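PDB 4IIW: Lmo1499 protein from Listeria monocytogenes, which probably acts as a membrane-bound lytic transglycosylase that cuts nascent peptidoglycan strands internally and so ends their elongation. Local coordinates for residues S66-S69 and F70-Y74; K240-A243 and S244-N248. All blocks are in the same frame, centred on the assembly; numbering follows the deposited sequence.

Interaction 1 (S66-S69 and F70-Y74)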
# COMPACT_ATOMS: atom_id res chain seq x y z
N SER B 66 5.41 -3.03 -10.59
CA SER B 66 4.25 -2.31 -9.99
C SER B 66 4.54 -1.71 -8.62
O SER B 66 4.22 -0.53 -8.34
CB SER B 66 3.09 -3.26 -9.77
OG SER B 66 2.68 -3.81 -10.99
N ILE B 67 5.09 -2.54 -7.75
CA ILE B 67 5.38 -2.15 -6.39
C ILE B 67 6.42 -1.00 -6.39
O ILE B 67 6.33 -0.06 -5.59
CB ILE B 67 5.78 -3.36 -5.58
CG1 ILE B 67 4.52 -4.23 -5.38
CG2 ILE B 67 6.39 -2.94 -4.27
CD1 ILE B 67 4.74 -5.69 -4.90
N PHE B 68 7.36 -1.05 -7.31
CA PHE B 68 8.32 0.03 -7.42
C PHE B 68 7.64 1.33 -7.92
O PHE B 68 7.95 2.40 -7.44
CB PHE B 68 9.45 -0.38 -8.34
CG PHE B 68 10.57 0.60 -8.40
CD1 PHE B 68 10.59 1.59 -9.36
CD2 PHE B 68 11.60 0.52 -7.49
CE1 PHE B 68 11.62 2.52 -9.40
CE2 PHE B 68 12.64 1.44 -7.54
CZ PHE B 68 12.65 2.43 -8.51
N SER B 69 6.73 1.22 -8.88
CA SER B 69 6.02 2.40 -9.36
C SER B 69 5.23 3.03 -8.24
O SER B 69 5.15 4.26 -8.14
CB SER B 69 5.07 2.05 -10.50
OG SER B 69 5.81 1.70 -11.65
N PHE B 70 4.65 2.19 -7.39
CA PHE B 70 3.87 2.68 -6.27
C PHE B 70 4.78 3.41 -5.29
O PHE B 70 4.41 4.43 -4.76
CB PHE B 70 3.15 1.52 -5.56
CG PHE B 70 2.33 1.95 -4.38
CD1 PHE B 70 1.05 2.44 -4.55
CD2 PHE B 70 2.85 1.89 -3.10
CE1 PHE B 70 0.31 2.86 -3.47
CE2 PHE B 70 2.11 2.30 -2.02
CZ PHE B 70 0.85 2.78 -2.20
N TYR B 71 5.98 2.90 -5.06
CA TYR B 71 6.89 3.55 -4.13
C TYR B 71 7.20 4.97 -4.59
O TYR B 71 7.13 5.94 -3.80
CB TYR B 71 8.19 2.76 -4.01
CG TYR B 71 9.17 3.37 -3.05
CD1 TYR B 71 9.93 4.47 -3.41
CD2 TYR B 71 9.36 2.83 -1.79
CE1 TYR B 71 10.82 5.03 -2.53
CE2 TYR B 71 10.25 3.38 -0.90
CZ TYR B 71 10.99 4.48 -1.27
OH TYR B 71 11.89 5.05 -0.38
N VAL B 72 7.53 5.06 -5.87
CA VAL B 72 7.92 6.34 -6.50
C VAL B 72 6.81 7.37 -6.39
O VAL B 72 7.04 8.52 -6.06
CB VAL B 72 8.28 6.12 -7.98
CG1 VAL B 72 8.50 7.44 -8.67
CG2 VAL B 72 9.49 5.22 -8.12
N LYS B 73 5.59 6.94 -6.66
CA LYS B 73 4.45 7.83 -6.64
C LYS B 73 4.06 8.22 -5.21
O LYS B 73 3.79 9.40 -4.95
CB LYS B 73 3.27 7.20 -7.41
CG LYS B 73 3.55 7.01 -8.91
CD LYS B 73 2.48 6.18 -9.61
CE LYS B 73 2.81 5.95 -11.10
NZ LYS B 73 1.67 5.33 -11.87
N TYR B 74 4.08 7.24 -4.29
CA TYR B 74 3.73 7.45 -2.88
C TYR B 74 4.61 8.48 -2.19
O TYR B 74 4.14 9.31 -1.41
CB TYR B 74 3.85 6.13 -2.14
CG TYR B 74 3.42 6.11 -0.69
CD1 TYR B 74 2.09 5.98 -0.36
CD2 TYR B 74 4.35 6.16 0.35
CE1 TYR B 74 1.67 5.93 0.96
CE2 TYR B 74 3.95 6.11 1.69
CZ TYR B 74 2.59 6.00 1.98
OH TYR B 74 2.12 5.97 3.27

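Interaction 2 (K240-A243 and S244-N248)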
# COMPACT_ATOMS: atom_id res chain seq x y z
N LYS B 240 40.44 0.88 -48.84
CA LYS B 240 41.29 1.34 -49.93
C LYS B 240 40.53 1.41 -51.26
O LYS B 240 40.95 2.12 -52.17
CB LYS B 240 42.54 0.48 -50.05
CG LYS B 240 43.47 0.64 -48.89
CD LYS B 240 44.71 -0.23 -49.01
CE LYS B 240 45.58 -0.12 -47.77
NZ LYS B 240 46.72 -1.08 -47.78
N MSE B 241 39.43 0.66 -51.39
CA MSE B 241 38.58 0.72 -52.58
C MSE B 241 37.66 1.90 -52.43
O MSE B 241 37.43 2.64 -53.38
CB MSE B 241 37.74 -0.55 -52.78
CG MSE B 241 38.44 -1.70 -53.49
SE MSE B 241 38.91 -1.23 -55.32
CE MSE B 241 39.62 -2.99 -55.83
N ILE B 242 37.11 2.09 -51.24
CA ILE B 242 36.27 3.25 -51.00
C ILE B 242 37.07 4.50 -51.35
O ILE B 242 36.58 5.40 -52.04
CB ILE B 242 35.81 3.33 -49.56
CG1 ILE B 242 34.82 2.20 -49.27
CG2 ILE B 242 35.13 4.67 -49.28
CD1 ILE B 242 34.43 2.09 -47.77
N ALA B 243 38.31 4.55 -50.89
CA ALA B 243 39.15 5.69 -51.18
C ALA B 243 39.35 5.87 -52.69
O ALA B 243 39.28 6.99 -53.19
CB ALA B 243 40.49 5.58 -50.48
N SER B 244 39.56 4.78 -53.43
CA SER B 244 39.80 4.90 -54.86
C SER B 244 38.60 5.48 -55.58
O SER B 244 38.76 6.24 -56.53
CB SER B 244 40.18 3.58 -55.49
OG SER B 244 39.07 2.71 -55.55
N VAL B 245 37.40 5.12 -55.15
CA VAL B 245 36.20 5.66 -55.76
C VAL B 245 36.22 7.17 -55.63
O VAL B 245 36.08 7.89 -56.62
CB VAL B 245 34.92 5.16 -55.11
CG1 VAL B 245 33.75 6.02 -55.53
CG2 VAL B 245 34.67 3.70 -55.45
N PHE B 246 36.42 7.65 -54.41
CA PHE B 246 36.42 9.08 -54.19
C PHE B 246 37.48 9.78 -55.02
O PHE B 246 37.19 10.77 -55.68
CB PHE B 246 36.56 9.42 -52.72
CG PHE B 246 35.36 9.05 -51.89
CD1 PHE B 246 34.07 9.32 -52.34
CD2 PHE B 246 35.51 8.51 -50.62
CE1 PHE B 246 32.96 9.00 -51.56
CE2 PHE B 246 34.41 8.21 -49.85
CZ PHE B 246 33.13 8.45 -50.33
N TYR B 247 38.71 9.27 -55.02
CA TYR B 247 39.73 9.90 -55.84
C TYR B 247 39.30 9.90 -57.32
O TYR B 247 39.41 10.92 -58.02
CB TYR B 247 41.12 9.29 -55.63
CG TYR B 247 41.75 9.71 -54.31
CD1 TYR B 247 42.14 11.03 -54.09
CD2 TYR B 247 41.98 8.79 -53.29
CE1 TYR B 247 42.72 11.43 -52.88
CE2 TYR B 247 42.57 9.18 -52.08
CZ TYR B 247 42.93 10.50 -51.89
OH TYR B 247 43.50 10.90 -50.69
N ASN B 248 38.75 8.78 -57.79
CA ASN B 248 38.32 8.68 -59.17
C ASN B 248 37.30 9.76 -59.49
O ASN B 248 37.41 10.45 -60.51
CB ASN B 248 37.73 7.31 -59.49
CG ASN B 248 38.78 6.22 -59.55
OD1 ASN B 248 39.97 6.49 -59.50
ND2 ASN B 248 38.34 4.97 -59.67

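Interaction 1 (S66-S69 and F70-Y74)
Phe68 lays the CD1-CE1 side of its ring against the CG2 methyl of Val72, one turn further along the alpha helix 65-75, with CE1 and CG2 3.7 Å apart. The two side chains cross at a slant. Phe68 has CG anti to its own backbone N (chi1 -173°), while CG2 of Val72, beside its backbone N, faces back toward the preceding turn, where it reaches the ring and lies close to Phe68 O. The backbone carries the usual i to i+4 hydrogen bonds of the helix: Phe70 N to Ser66 O at 2.9 Å, then Tyr71 N to Ile67 O, Val72 N to Phe68 O, which joins the same two residues as the apolar pair, and Lys73 N to Ser69 O.

The Phe68-Val72 face is the inward one. Helix 49-58 (Ser53, Leu56, Ile49) and, over Phe68, Val97 of helix 93-102 cover it, and Ser53 OG is hydrogen-bonded to the buried hydroxyl of Ser69. On another side, Phe70 and Tyr74 belong to the assembly contacts, where Tyr74 meets the ring of Tyr71 of a neighbouring subunit. Within the helix, the CB of Tyr74 sits over one face of the Phe70 ring, displaced toward its rim. Lys73 has an extended chain whose first carbons pass along the carbonyl that its own N-H uses, with CG of Lys73 nearest to Ser69 O.

Interaction 2 (K240-A243 and S244-N248)
Lys240 begins the contact through its backbone, its O accepting from Ser244 N one turn later in the alpha helix 239-251. That bond is long, 3.3 Å between Lys240 O and Ser244 N, and the donor stands well above the carbonyl plane. Next comes Met241, a selenomethionine, whose O takes two donors. Val245 N approaches almost straight on at 3.0 Å from Met241 O, and the hydroxyl of Ser244 comes in at a much sharper angle (C=O...OG 121°), with OG 2.7 Å from the same O. The rotation of Ser244 explains the second bond: with chi1 at 72°, OG sits between its own N and carbonyl carbon and is turned back toward the preceding turn. The bent Met241 chain brings SE to 3.9 Å from this OG. Ile242 runs alongside Phe246, the two side chains heading in one direction, and its CG2 methyl meets ring atom CE2 of Phe246 at 3.7 Å. Ala243 closes the segment: its O receives Tyr247 N at 3.0 Å, and the CD2 side of the Tyr247 ring passes close to that O.

Phe246 and Tyr247 also pack on helix 219-232, and the Phe246 side chain lies about 4 Å from that of Glu232, predicted to matter for catalysis. Ser244 OG is hydrogen-bonded to Ser314 OG as well, so the buried hydroxyl links the helix carbonyl to the chain around Ser314, while the Ile242-Phe246 pair gives the helix an apolar flank near the probable active site.

In the fold
Interaction 1 comes first along the chain, on helix 65-75, and interaction 2 follows on helix 239-251; their centres are about 58 Å apart, on opposite sides of the chain's centre, and their nearest atoms about 45 Å apart. Both belong to the YceG-like part of the protein, yet they have different surroundings. The 66-74 segment packs on helices 49-58 and 93-102 and meets other subunits of the assembly. The 240-248 segment is touched by no other chain; it packs on helix 219-232, which ends at Glu232, and on strand 328-331. One contact thus joins its own subunit's helices on one face and neighbouring subunits on another, while the other belongs to the surroundings of the probable catalytic centre.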